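Local coordinates for twin-arginine translocation pathway signal protein (Burkholderia phytofirmans, PDB 2RJO) that binds beta-D-galactopyranose in the cleft between its two lobes and probably serves as a periplasmic binding protein for sugar uptake or sensing, at residues N68-D73 and I94-K99; L114-V119 and F254-I259; V139-G144 and I168-F173; K199-A204 and G223-T228. One frame throughout, in Å; residues are numbered along the deposited sequence.

Interaction 1 (N68-D73 and I94-K99). With GAL (beta-D-galactopyranose), chain B.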
loop_
_atom_site.group_PDB
_atom_site.type_symbol
_atom_site.label_atom_id
_atom_site.label_comp_id
_atom_site.label_asym_id
_atom_site.label_seq_id
_atom_site.Cartn_x
_atom_site.Cartn_y
_atom_site.Cartn_z
ATOM N N ASN A 68 8.550 1.949 11.590
ATOM C CA ASN A 68 7.285 1.764 10.878
ATOM C C ASN A 68 7.715 1.242 9.518
ATOM O O ASN A 68 8.180 2.012 8.677
ATOM C CB ASN A 68 6.531 3.087 10.716
ATOM C CG ASN A 68 5.196 2.905 10.014
ATOM O OD1 ASN A 68 4.657 1.804 9.982
ATOM N ND2 ASN A 68 4.650 3.989 9.464
ATOM N N VAL A 69 7.561 -0.061 9.302
ATOM C CA VAL A 69 8.015 -0.679 8.060
ATOM C C VAL A 69 7.000 -1.416 7.189
ATOM O O VAL A 69 6.098 -2.098 7.680
ATOM C CB VAL A 69 9.181 -1.663 8.361
ATOM C CG1 VAL A 69 8.711 -2.729 9.351
ATOM C CG2 VAL A 69 9.682 -2.317 7.076
ATOM N N ASP A 70 7.187 -1.267 5.883
ATOM C CA ASP A 70 6.379 -1.910 4.850
ATOM C C ASP A 70 7.362 -2.962 4.306
ATOM O O ASP A 70 8.170 -2.661 3.431
ATOM C CB ASP A 70 6.037 -0.887 3.753
ATOM C CG ASP A 70 5.188 -1.472 2.622
ATOM O OD1 ASP A 70 5.269 -2.690 2.350
ATOM O OD2 ASP A 70 4.443 -0.697 1.985
ATOM N N PRO A 71 7.326 -4.198 4.842
ATOM C CA PRO A 71 8.226 -5.269 4.395
ATOM C C PRO A 71 8.214 -5.510 2.890
ATOM O O PRO A 71 7.152 -5.656 2.288
ATOM C CB PRO A 71 7.725 -6.485 5.177
ATOM C CG PRO A 71 7.265 -5.879 6.452
ATOM C CD PRO A 71 6.487 -4.673 5.956
ATOM N N ASN A 72 9.409 -5.544 2.303
ATOM C CA ASN A 72 9.590 -5.777 0.867
ATOM C C ASN A 72 8.843 -7.049 0.453
ATOM O O ASN A 72 8.196 -7.089 -0.591
ATOM C CB ASN A 72 11.085 -5.910 0.557
ATOM C CG ASN A 72 11.361 -6.129 -0.909
ATOM O OD1 ASN A 72 10.928 -5.345 -1.759
ATOM N ND2 ASN A 72 12.103 -7.198 -1.221
ATOM N N ASP A 73 8.932 -8.077 1.288
ATOM C CA ASP A 73 8.252 -9.347 1.044
ATOM C C ASP A 73 7.697 -9.794 2.392
ATOM O O ASP A 73 8.165 -9.352 3.441
ATOM C CB ASP A 73 9.228 -10.405 0.494
ATOM C CG ASP A 73 8.914 -10.808 -0.955
ATOM O OD1 ASP A 73 7.738 -10.656 -1.373
ATOM O OD2 ASP A 73 9.836 -11.293 -1.673
ATOM N N ILE A 94 3.315 -2.849 7.924
ATOM C CA ILE A 94 2.319 -2.379 6.974
ATOM C C ILE A 94 2.254 -3.311 5.768
ATOM O O ILE A 94 3.278 -3.605 5.163
ATOM C CB ILE A 94 2.664 -0.971 6.432
ATOM C CG1 ILE A 94 3.002 -0.019 7.581
ATOM C CG2 ILE A 94 1.485 -0.421 5.644
ATOM C CD1 ILE A 94 1.824 0.311 8.464
ATOM N N TRP A 95 1.055 -3.775 5.427
ATOM C CA TRP A 95 0.856 -4.626 4.254
ATOM C C TRP A 95 1.359 -6.071 4.256
ATOM O O TRP A 95 0.560 -7.001 4.229
ATOM C CB TRP A 95 1.439 -3.944 3.003
ATOM C CG TRP A 95 0.696 -2.714 2.500
ATOM C CD1 TRP A 95 1.230 -1.484 2.252
ATOM C CD2 TRP A 95 -0.703 -2.609 2.186
ATOM N NE1 TRP A 95 0.254 -0.618 1.809
ATOM C CE2 TRP A 95 -0.939 -1.282 1.757
ATOM C CE3 TRP A 95 -1.775 -3.504 2.225
ATOM C CZ2 TRP A 95 -2.206 -0.834 1.374
ATOM C CZ3 TRP A 95 -3.045 -3.051 1.842
ATOM C CH2 TRP A 95 -3.241 -1.734 1.425
ATOM N N ASN A 96 2.677 -6.258 4.269
ATOM C CA ASN A 96 3.259 -7.599 4.172
ATOM C C ASN A 96 3.753 -8.293 5.442
ATOM O O ASN A 96 4.509 -7.728 6.227
ATOM C CB ASN A 96 4.416 -7.584 3.157
ATOM C CG ASN A 96 4.020 -7.018 1.805
ATOM O OD1 ASN A 96 3.116 -7.519 1.146
ATOM N ND2 ASN A 96 4.707 -5.962 1.387
ATOM N N LYS A 97 3.329 -9.540 5.612
ATOM C CA LYS A 97 3.734 -10.363 6.740
ATOM C C LYS A 97 3.157 -11.762 6.567
ATOM O O LYS A 97 2.160 -11.948 5.862
ATOM C CB LYS A 97 3.223 -9.785 8.065
ATOM C CG LYS A 97 1.766 -10.116 8.367
ATOM C CD LYS A 97 1.401 -9.758 9.802
ATOM C CE LYS A 97 -0.011 -10.214 10.154
ATOM N NZ LYS A 97 -0.181 -11.698 10.183
ATOM N N PRO A 98 3.783 -12.765 7.205
ATOM C CA PRO A 98 3.286 -14.140 7.099
ATOM C C PRO A 98 1.962 -14.224 7.850
ATOM O O PRO A 98 1.721 -13.451 8.772
ATOM C CB PRO A 98 4.376 -14.961 7.787
ATOM C CG PRO A 98 5.614 -14.098 7.659
ATOM C CD PRO A 98 5.069 -12.726 7.926
ATOM N N LYS A 99 1.105 -15.159 7.470
ATOM C CA LYS A 99 -0.167 -15.292 8.153
ATOM C C LYS A 99 0.035 -15.590 9.641
ATOM O O LYS A 99 -0.660 -15.028 10.490
ATOM C CB LYS A 99 -0.989 -16.409 7.510
ATOM C CG LYS A 99 -2.386 -16.580 8.097
ATOM C CD LYS A 99 -2.991 -17.913 7.666
ATOM C CE LYS A 99 -4.373 -18.119 8.272
ATOM N NZ LYS A 99 -4.336 -17.987 9.764
HETATM C C1 GAL B . 3.434 -0.612 -3.106
HETATM C C2 GAL B . 1.966 -0.454 -3.568
HETATM C C3 GAL B . 1.047 -0.526 -2.328
HETATM C C4 GAL B . 1.258 -1.885 -1.637
HETATM C C5 GAL B . 2.760 -1.965 -1.243
HETATM C C6 GAL B . 3.009 -3.296 -0.566
HETATM O O1 GAL B . 4.293 -0.564 -4.259
HETATM O O2 GAL B . 1.799 0.811 -4.205
HETATM O O3 GAL B . -0.318 -0.412 -2.722
HETATM O O4 GAL B . 0.951 -2.926 -2.564
HETATM O O5 GAL B . 3.611 -1.891 -2.434
HETATM O O6 GAL B . 4.377 -3.347 -0.208
#

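Interaction 2 (L114-V119 and F254-I259)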
loop_
_atom_site.group_PDB
_atom_site.type_symbol
_atom_site.label_atom_id
_atom_site.label_comp_id
_atom_site.label_asym_id
_atom_site.label_seq_id
_atom_site.Cartn_x
_atom_site.Cartn_y
_atom_site.Cartn_z
ATOM N N LEU A 114 -0.785 -3.099 10.185
ATOM C CA LEU A 114 -1.874 -2.350 9.578
ATOM C C LEU A 114 -2.063 -2.811 8.144
ATOM O O LEU A 114 -1.100 -3.122 7.450
ATOM C CB LEU A 114 -1.568 -0.853 9.581
ATOM C CG LEU A 114 -1.270 -0.201 10.931
ATOM C CD1 LEU A 114 -1.077 1.282 10.696
ATOM C CD2 LEU A 114 -2.400 -0.456 11.922
ATOM N N SER A 115 -3.309 -2.858 7.693
ATOM C CA SER A 115 -3.570 -3.287 6.338
ATOM C C SER A 115 -4.978 -2.907 5.929
ATOM O O SER A 115 -5.714 -2.291 6.694
ATOM C CB SER A 115 -3.386 -4.802 6.230
ATOM O OG SER A 115 -3.448 -5.231 4.881
ATOM N N TYR A 116 -5.335 -3.259 4.704
ATOM C CA TYR A 116 -6.661 -2.985 4.187
ATOM C C TYR A 116 -7.113 -4.261 3.514
ATOM O O TYR A 116 -6.283 -5.101 3.145
ATOM C CB TYR A 116 -6.620 -1.855 3.166
ATOM C CG TYR A 116 -6.233 -0.522 3.734
ATOM C CD1 TYR A 116 -7.175 0.477 3.894
ATOM C CD2 TYR A 116 -4.913 -0.242 4.073
ATOM C CE1 TYR A 116 -6.817 1.734 4.374
ATOM C CE2 TYR A 116 -4.538 1.009 4.552
ATOM C CZ TYR A 116 -5.496 1.995 4.698
ATOM O OH TYR A 116 -5.141 3.245 5.152
ATOM N N ASP A 117 -8.423 -4.397 3.361
ATOM C CA ASP A 117 -9.035 -5.561 2.735
ATOM C C ASP A 117 -8.838 -5.516 1.217
ATOM O O ASP A 117 -9.689 -4.992 0.489
ATOM C CB ASP A 117 -10.529 -5.572 3.067
ATOM C CG ASP A 117 -11.242 -6.782 2.517
ATOM O OD1 ASP A 117 -10.692 -7.459 1.618
ATOM O OD2 ASP A 117 -12.371 -7.049 2.982
ATOM N N GLY A 118 -7.735 -6.089 0.741
ATOM C CA GLY A 118 -7.451 -6.082 -0.684
ATOM C C GLY A 118 -8.433 -6.853 -1.550
ATOM O O GLY A 118 -8.589 -6.553 -2.741
ATOM N N VAL A 119 -9.095 -7.852 -0.967
ATOM C CA VAL A 119 -10.055 -8.648 -1.718
ATOM C C VAL A 119 -11.288 -7.808 -2.009
ATOM O O VAL A 119 -11.831 -7.843 -3.116
ATOM C CB VAL A 119 -10.500 -9.906 -0.929
ATOM C CG1 VAL A 119 -11.393 -10.787 -1.806
ATOM C CG2 VAL A 119 -9.278 -10.687 -0.460
ATOM N N PHE A 254 0.301 8.950 3.400
ATOM C CA PHE A 254 0.778 9.982 4.312
ATOM C C PHE A 254 0.390 9.581 5.739
ATOM O O PHE A 254 1.237 9.457 6.609
ATOM C CB PHE A 254 0.130 11.318 3.972
ATOM C CG PHE A 254 0.548 12.440 4.871
ATOM C CD1 PHE A 254 1.644 13.235 4.550
ATOM C CD2 PHE A 254 -0.155 12.707 6.042
ATOM C CE1 PHE A 254 2.038 14.288 5.383
ATOM C CE2 PHE A 254 0.229 13.756 6.886
ATOM C CZ PHE A 254 1.330 14.551 6.552
ATOM N N TRP A 255 -0.903 9.384 5.965
ATOM C CA TRP A 255 -1.406 8.986 7.275
ATOM C C TRP A 255 -0.760 7.677 7.751
ATOM O O TRP A 255 -0.358 7.557 8.910
ATOM C CB TRP A 255 -2.923 8.806 7.220
ATOM C CG TRP A 255 -3.490 8.306 8.503
ATOM C CD1 TRP A 255 -3.705 9.026 9.637
ATOM C CD2 TRP A 255 -3.879 6.963 8.801
ATOM N NE1 TRP A 255 -4.203 8.216 10.631
ATOM C CE2 TRP A 255 -4.319 6.939 10.140
ATOM C CE3 TRP A 255 -3.895 5.769 8.066
ATOM C CZ2 TRP A 255 -4.772 5.773 10.760
ATOM C CZ3 TRP A 255 -4.347 4.603 8.688
ATOM C CH2 TRP A 255 -4.778 4.617 10.016
ATOM N N LEU A 256 -0.678 6.694 6.861
ATOM C CA LEU A 256 -0.077 5.418 7.211
ATOM C C LEU A 256 1.340 5.604 7.730
ATOM O O LEU A 256 1.722 5.003 8.728
ATOM C CB LEU A 256 -0.043 4.485 5.999
ATOM C CG LEU A 256 -1.299 3.671 5.728
ATOM C CD1 LEU A 256 -1.225 3.038 4.347
ATOM C CD2 LEU A 256 -1.430 2.614 6.807
ATOM N N GLY A 257 2.108 6.442 7.038
ATOM C CA GLY A 257 3.485 6.703 7.423
ATOM C C GLY A 257 3.676 7.288 8.810
ATOM O O GLY A 257 4.624 6.931 9.520
ATOM N N GLY A 258 2.782 8.195 9.196
ATOM C CA GLY A 258 2.886 8.820 10.497
ATOM C C GLY A 258 2.239 8.041 11.621
ATOM O O GLY A 258 2.825 7.914 12.695
ATOM N N ILE A 259 1.040 7.521 11.383
ATOM C CA ILE A 259 0.330 6.770 12.407
ATOM C C ILE A 259 1.112 5.529 12.864
ATOM O O ILE A 259 1.155 5.233 14.053
ATOM C CB ILE A 259 -1.071 6.343 11.910
ATOM C CG1 ILE A 259 -2.033 6.235 13.100
ATOM C CG2 ILE A 259 -0.987 4.992 11.188
ATOM C CD1 ILE A 259 -2.225 7.529 13.864
#

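Interaction 3 (V139-G144 and I168-F173)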
loop_
_atom_site.group_PDB
_atom_site.type_symbol
_atom_site.label_atom_id
_atom_site.label_comp_id
_atom_site.label_asym_id
_atom_site.label_seq_id
_atom_site.Cartn_x
_atom_site.Cartn_y
_atom_site.Cartn_z
ATOM N N VAL A 139 -10.285 -8.005 -21.000
ATOM C CA VAL A 139 -9.547 -7.275 -19.977
ATOM C C VAL A 139 -8.177 -7.850 -19.677
ATOM O O VAL A 139 -8.017 -9.059 -19.573
ATOM C CB VAL A 139 -10.339 -7.249 -18.665
ATOM C CG1 VAL A 139 -9.625 -6.396 -17.647
ATOM C CG2 VAL A 139 -11.744 -6.730 -18.926
ATOM N N VAL A 140 -7.182 -6.976 -19.555
ATOM C CA VAL A 140 -5.836 -7.405 -19.201
ATOM C C VAL A 140 -5.611 -6.884 -17.779
ATOM O O VAL A 140 -6.148 -5.833 -17.421
ATOM C CB VAL A 140 -4.757 -6.827 -20.154
ATOM C CG1 VAL A 140 -4.857 -7.491 -21.509
ATOM C CG2 VAL A 140 -4.911 -5.319 -20.291
ATOM N N ALA A 141 -4.837 -7.604 -16.969
ATOM C CA ALA A 141 -4.593 -7.182 -15.591
ATOM C C ALA A 141 -3.124 -7.249 -15.170
ATOM O O ALA A 141 -2.415 -8.210 -15.479
ATOM C CB ALA A 141 -5.444 -8.007 -14.640
ATOM N N LEU A 142 -2.687 -6.215 -14.454
ATOM C CA LEU A 142 -1.318 -6.093 -13.975
ATOM C C LEU A 142 -1.269 -6.286 -12.467
ATOM O O LEU A 142 -1.955 -5.589 -11.729
ATOM C CB LEU A 142 -0.769 -4.715 -14.339
ATOM C CG LEU A 142 -0.589 -4.439 -15.836
ATOM C CD1 LEU A 142 -0.667 -2.940 -16.093
ATOM C CD2 LEU A 142 0.739 -5.026 -16.311
ATOM N N GLY A 143 -0.445 -7.225 -12.010
ATOM C CA GLY A 143 -0.351 -7.495 -10.584
ATOM C C GLY A 143 0.940 -7.070 -9.912
ATOM O O GLY A 143 1.938 -6.788 -10.569
ATOM N N GLY A 144 0.921 -7.022 -8.586
ATOM C CA GLY A 144 2.105 -6.633 -7.838
ATOM C C GLY A 144 2.984 -7.827 -7.520
ATOM O O GLY A 144 2.684 -8.939 -7.955
ATOM N N ILE A 168 -17.237 -10.743 -19.080
ATOM C CA ILE A 168 -15.872 -10.216 -19.141
ATOM C C ILE A 168 -14.894 -11.357 -19.394
ATOM O O ILE A 168 -14.956 -12.387 -18.728
ATOM C CB ILE A 168 -15.478 -9.519 -17.811
ATOM C CG1 ILE A 168 -16.323 -8.260 -17.612
ATOM C CG2 ILE A 168 -14.010 -9.139 -17.833
ATOM C CD1 ILE A 168 -16.018 -7.171 -18.599
ATOM N N GLN A 169 -13.997 -11.176 -20.353
ATOM C CA GLN A 169 -13.013 -12.205 -20.664
ATOM C C GLN A 169 -11.631 -11.713 -20.234
ATOM O O GLN A 169 -11.141 -10.701 -20.732
ATOM C CB GLN A 169 -13.050 -12.535 -22.172
ATOM C CG GLN A 169 -11.710 -12.899 -22.838
ATOM C CD GLN A 169 -11.380 -14.398 -22.840
ATOM O OE1 GLN A 169 -11.124 -15.008 -21.785
ATOM N NE2 GLN A 169 -11.367 -14.995 -24.033
ATOM N N LEU A 170 -11.022 -12.420 -19.287
ATOM C CA LEU A 170 -9.695 -12.064 -18.795
ATOM C C LEU A 170 -8.667 -12.492 -19.829
ATOM O O LEU A 170 -8.321 -13.675 -19.928
ATOM C CB LEU A 170 -9.402 -12.765 -17.469
ATOM C CG LEU A 170 -8.084 -12.385 -16.791
ATOM C CD1 LEU A 170 -8.094 -10.911 -16.415
ATOM C CD2 LEU A 170 -7.882 -13.250 -15.558
ATOM N N LEU A 171 -8.165 -11.528 -20.593
ATOM C CA LEU A 171 -7.197 -11.847 -21.627
ATOM C C LEU A 171 -5.853 -12.355 -21.118
ATOM O O LEU A 171 -5.318 -13.323 -21.669
ATOM C CB LEU A 171 -6.990 -10.642 -22.539
ATOM C CG LEU A 171 -8.273 -10.134 -23.195
ATOM C CD1 LEU A 171 -7.978 -8.898 -24.041
ATOM C CD2 LEU A 171 -8.882 -11.231 -24.042
ATOM N N ASP A 172 -5.308 -11.720 -20.078
ATOM C CA ASP A 172 -4.011 -12.134 -19.546
ATOM C C ASP A 172 -3.579 -11.377 -18.287
ATOM O O ASP A 172 -3.665 -10.156 -18.227
ATOM C CB ASP A 172 -2.938 -11.961 -20.623
ATOM C CG ASP A 172 -1.570 -12.439 -20.171
ATOM O OD1 ASP A 172 -1.502 -13.499 -19.523
ATOM O OD2 ASP A 172 -0.562 -11.771 -20.479
ATOM N N PHE A 173 -3.108 -12.109 -17.283
ATOM C CA PHE A 173 -2.655 -11.489 -16.041
ATOM C C PHE A 173 -1.141 -11.540 -16.016
ATOM O O PHE A 173 -0.553 -12.589 -16.277
ATOM C CB PHE A 173 -3.196 -12.251 -14.832
ATOM C CG PHE A 173 -2.840 -11.626 -13.506
ATOM C CD1 PHE A 173 -3.564 -10.544 -13.015
ATOM C CD2 PHE A 173 -1.772 -12.105 -12.759
ATOM C CE1 PHE A 173 -3.227 -9.946 -11.790
ATOM C CE2 PHE A 173 -1.423 -11.516 -11.529
ATOM C CZ PHE A 173 -2.144 -10.442 -11.049
#

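Interaction 4 (K199-A204 and G223-T228)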
loop_
_atom_site.group_PDB
_atom_site.type_symbol
_atom_site.label_atom_id
_atom_site.label_comp_id
_atom_site.label_asym_id
_atom_site.label_seq_id
_atom_site.Cartn_x
_atom_site.Cartn_y
_atom_site.Cartn_z
ATOM N N LYS A 199 -10.649 -4.205 -24.043
ATOM C CA LYS A 199 -11.688 -3.207 -23.757
ATOM C C LYS A 199 -11.513 -2.576 -22.373
ATOM O O LYS A 199 -12.339 -1.778 -21.937
ATOM C CB LYS A 199 -13.078 -3.855 -23.826
ATOM C CG LYS A 199 -13.469 -4.386 -25.195
ATOM C CD LYS A 199 -13.519 -3.268 -26.225
ATOM C CE LYS A 199 -13.684 -3.826 -27.633
ATOM N NZ LYS A 199 -13.756 -2.717 -28.637
ATOM N N GLY A 200 -10.441 -2.947 -21.681
ATOM C CA GLY A 200 -10.193 -2.402 -20.361
ATOM C C GLY A 200 -8.892 -2.888 -19.751
ATOM O O GLY A 200 -8.279 -3.852 -20.238
ATOM N N VAL A 201 -8.475 -2.220 -18.677
ATOM C CA VAL A 201 -7.235 -2.557 -17.985
ATOM C C VAL A 201 -7.383 -2.393 -16.476
ATOM O O VAL A 201 -7.818 -1.349 -16.005
ATOM C CB VAL A 201 -6.082 -1.642 -18.430
ATOM C CG1 VAL A 201 -4.770 -2.120 -17.805
ATOM C CG2 VAL A 201 -5.984 -1.602 -19.956
ATOM N N TRP A 202 -7.020 -3.433 -15.733
ATOM C CA TRP A 202 -7.065 -3.439 -14.267
ATOM C C TRP A 202 -5.619 -3.485 -13.771
ATOM O O TRP A 202 -4.831 -4.318 -14.229
ATOM C CB TRP A 202 -7.793 -4.691 -13.762
ATOM C CG TRP A 202 -7.953 -4.802 -12.244
ATOM C CD1 TRP A 202 -9.017 -4.371 -11.497
ATOM C CD2 TRP A 202 -7.056 -5.450 -11.315
ATOM N NE1 TRP A 202 -8.846 -4.715 -10.173
ATOM C CE2 TRP A 202 -7.656 -5.373 -10.035
ATOM C CE3 TRP A 202 -5.812 -6.083 -11.445
ATOM C CZ2 TRP A 202 -7.048 -5.917 -8.890
ATOM C CZ3 TRP A 202 -5.208 -6.623 -10.304
ATOM C CH2 TRP A 202 -5.831 -6.535 -9.044
ATOM N N ALA A 203 -5.269 -2.593 -12.846
ATOM C CA ALA A 203 -3.920 -2.548 -12.277
ATOM C C ALA A 203 -3.980 -2.678 -10.750
ATOM O O ALA A 203 -4.829 -2.055 -10.095
ATOM C CB ALA A 203 -3.225 -1.250 -12.662
ATOM N N ALA A 204 -3.083 -3.490 -10.187
ATOM C CA ALA A 204 -3.052 -3.715 -8.741
ATOM C C ALA A 204 -2.669 -2.480 -7.908
ATOM O O ALA A 204 -2.831 -2.494 -6.692
ATOM C CB ALA A 204 -2.127 -4.893 -8.411
ATOM N N GLY A 223 -7.478 7.207 -22.415
ATOM C CA GLY A 223 -8.783 7.812 -22.227
ATOM C C GLY A 223 -9.879 7.101 -23.008
ATOM O O GLY A 223 -11.059 7.358 -22.784
ATOM N N GLN A 224 -9.493 6.218 -23.930
ATOM C CA GLN A 224 -10.464 5.468 -24.732
ATOM C C GLN A 224 -10.606 4.059 -24.171
ATOM O O GLN A 224 -11.595 3.370 -24.415
ATOM C CB GLN A 224 -10.039 5.414 -26.211
ATOM C CG GLN A 224 -10.311 6.702 -26.985
ATOM C CD GLN A 224 -9.949 6.595 -28.453
ATOM O OE1 GLN A 224 -10.383 5.674 -29.142
ATOM N NE2 GLN A 224 -9.150 7.532 -28.939
ATOM N N ILE A 225 -9.603 3.633 -23.419
ATOM C CA ILE A 225 -9.626 2.332 -22.785
ATOM C C ILE A 225 -9.594 2.617 -21.282
ATOM O O ILE A 225 -8.639 3.205 -20.775
ATOM C CB ILE A 225 -8.402 1.489 -23.202
ATOM C CG1 ILE A 225 -8.471 1.193 -24.704
ATOM C CG2 ILE A 225 -8.367 0.182 -22.420
ATOM C CD1 ILE A 225 -7.228 0.527 -25.248
ATOM N N PRO A 226 -10.660 2.228 -20.556
ATOM C CA PRO A 226 -10.752 2.444 -19.109
ATOM C C PRO A 226 -9.710 1.655 -18.317
ATOM O O PRO A 226 -9.451 0.485 -18.586
ATOM C CB PRO A 226 -12.180 2.018 -18.794
ATOM C CG PRO A 226 -12.420 0.928 -19.767
ATOM C CD PRO A 226 -11.855 1.517 -21.043
ATOM N N VAL A 227 -9.114 2.316 -17.334
ATOM C CA VAL A 227 -8.093 1.698 -16.507
ATOM C C VAL A 227 -8.353 2.012 -15.051
ATOM O O VAL A 227 -8.896 3.072 -14.733
ATOM C CB VAL A 227 -6.710 2.242 -16.863
ATOM C CG1 VAL A 227 -5.636 1.456 -16.124
ATOM C CG2 VAL A 227 -6.502 2.190 -18.367
ATOM N N THR A 228 -7.984 1.088 -14.168
ATOM C CA THR A 228 -8.146 1.306 -12.735
ATOM C C THR A 228 -6.852 0.996 -11.984
ATOM O O THR A 228 -6.008 0.236 -12.460
ATOM C CB THR A 228 -9.268 0.446 -12.137
ATOM O OG1 THR A 228 -8.969 -0.943 -12.320
ATOM C CG2 THR A 228 -10.595 0.786 -12.779
HETATM O O HOH W 1 -7.581 -1.466 -9.943
#

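Interaction 1 (N68-D73 and I94-K99)
V69 and I94 join the two segments through their backbones: I94 N donates to V69 O (2.9 Å), the last rung between the parallel strands 65-69 and 90-94 before segment 68-73 turns into loop. Just beyond it, D70 CA points its hydrogen at I94 O. That same carbonyl accepts N96 N within its own segment, closing a classic gamma turn centred on W95.

The side-chain hydrogen bonds gather at N96. Its ND2 meets P71 O at 2.6 Å, a short bond that approaches almost straight down the carbonyl (171° at the oxygen) while leaving the amide plane by 23°. ND2 also gives a weak bond to O6 of the galactose, whose hydroxyl in turn donates to D70 OD1 at 2.8 Å. The other carboxylate oxygen, D70 OD2, lies 3.3 Å from W95 CD1 near the plane of the indole and is held by Y20 OH.

Packing contacts complete the set. The indole of W95 carries the sugar on one face, with C4 3.8 Å above the plane and displaced toward the rim; Y19 OH bonded to NE1, the edge-to-face ring of W251 and a cation-pi contact from R154, which also bonds the sugar, help to hold this ring. Deeper in, I94 CG1 rests 3.4 Å from N68 OD1, a buried oxygen without a polar partner, although N68 ND2 bonds to the carbonyls of L256 and G257.

Two adjacent strand ends of a parallel sheet thus supply an acid, an amide and an aromatic platform, an array characteristic of sugar sites in periplasmic binding proteins.

Interaction 2 (L114-V119 and F254-I259)
L256 meets L114 and Y116 with the far end of its side chain. From CB, which aims it at the segment 114-119, the chain runs with CG turned away from the carbonyl carbon (chi1 -85°). CG itself then lies 3.9 Å from Y116 OH. Of the two methyls, CD1 stands 3.9 Å from Y116 CE2, at the edge of the phenol ring and near its plane, and the two side chains approach from opposite directions. CD2 lies between tyrosine and strand, 4.1 Å from L114 CD1 and still beside Y116 OH, the two leucines sliding by each other in opposite senses. Y19 and F23 of helix 18-34 also touch L256.

One helical turn further on, I259 touches the same methyl of L114. With CG1 roughly anti to the backbone N (chi1 -151°), CG2 falls between that N and the carbonyl carbon, and it meets L114 CD1 at 3.7 Å with the side chains crossing at about a right angle. Within the helix, CB of I259 lies over the rim of one face of the W255 indole, whose CZ3 atom is 3.9 Å from Y116 OH. That hydroxyl is hydrogen-bonded outside the two segments, and the phenol ring also meets the rings of W95 and W251.

Beyond Y116 the chain turns through an inverse gamma turn at D117, which is the N-cap of helix 118-132. The contact lays helix 253-268 against the end of strand 110-115 through aliphatic and aromatic side chains, where the chain passes from that strand of one lobe to helix 118-132 of the other, consistent with the hinge side of a periplasmic binding protein fold.

Interaction 3 (V139-G144 and I168-F173)
F173 and A141 are brought together by the first torsion of the phenylalanine, which sets CG opposite the backbone N (chi1 -177°) and lays the ring along strand 139-143. V139 and I168 meet in a similar way, each through a CG2: that of V139 stands opposite its carbonyl carbon, that of I168 opposite its N, and the two methyls press to 3.5 Å, tighter than usual.

Both pairs belong to a beta-alpha-beta unit, strand 137-143, helix 149-163 and strand 168-175; its segments 139-143 and 168-173 run parallel, their directions 41° apart. V139 grips the partner strand with both backbone polar atoms. Its N donates to Q169 O at 2.8 Å, and its O accepts L171 N at 2.7 Å. Further along, A141 N reaches D172 O in a nearly straight bond of 3.1 Å (173° at the hydrogen). Between the bridges V139-L170 and A141-F173 the outer strand carries an extra residue, a beta bulge at L171, which has a helical backbone conformation. Its CB packs against V140 CG1 at 3.9 Å, on the face of the sheet that also receives M187 and W190 of helix 180-194; W190 NE1 is hydrogen-bonded to D172 OD2.

The opposite face, with V139, A141, L170 and F173, is shared by helix 149-163, through L158 and L162, and helix 118-132, whose L129 and F130 meet V139. There the CB methyl of A141 touches the edge of the F173 ring, 3.6 Å from CD1. The strand's next residue on this face is G143, and without a side chain in the way F173 CZ settles 3.5 Å from G143 CA.

Interaction 4 (K199-A204 and G223-T228)
A beta-alpha-beta unit, strand 198-203, helix 206-218 and strand 227-228, brings V201 beside V227 and W202 beside T228 in parallel register. The backbone ladder zigzags: V201 N donates to P226 O (2.9 Å), V201 O accepts T228 N (3.1 Å), and A203 N bonds to T228 O (2.9 Å). P226, which has no N-H, places CD 3.4 Å from K199 O.

On one face, the valines lie side by side and point the same way, with V201 CB 3.9 Å from V227 CG2. I225 CG2 reaches V201 CG2 from an oblique direction.

The other face is partly polar. T228 OG1 sits between backbone N and carbonyl carbon (chi1 61°), which brings it 3.5 Å from W202 CD1. The hydroxyl donates to a water at 2.8 Å, and this water donates to A203 O at the same distance while riding over the rim of one face of the indole.

Helix 206-218 packs on the valine face through A209 and L216. On the W202 side lie L129 of helix 118-132 and L158 of helix 149-163, and strand 137-143 flanks strand 198-203 along its other edge.

How the interactions relate
Interactions 1 and 2 lie in the buried middle of the protein and touch, notably through the backbone bond from W95 N to L114 O; both reach the larger, mixed sheet. Interactions 3 and 4 share the four-stranded parallel sheet of the other lobe, where L142 bonds to W202 and A204, and reach its two outermost strands; interaction 3 is partly buried and interaction 4 mostly buried, each with one exposed residue at its margin. Chemistry follows place: interaction 1 turns polar groups toward the sugar, interaction 2 is aliphatic and aromatic, and interactions 3 and 4 combine backbone ladders with apolar faces. The chain loop closed by interaction 2 encloses interactions 3 and 4.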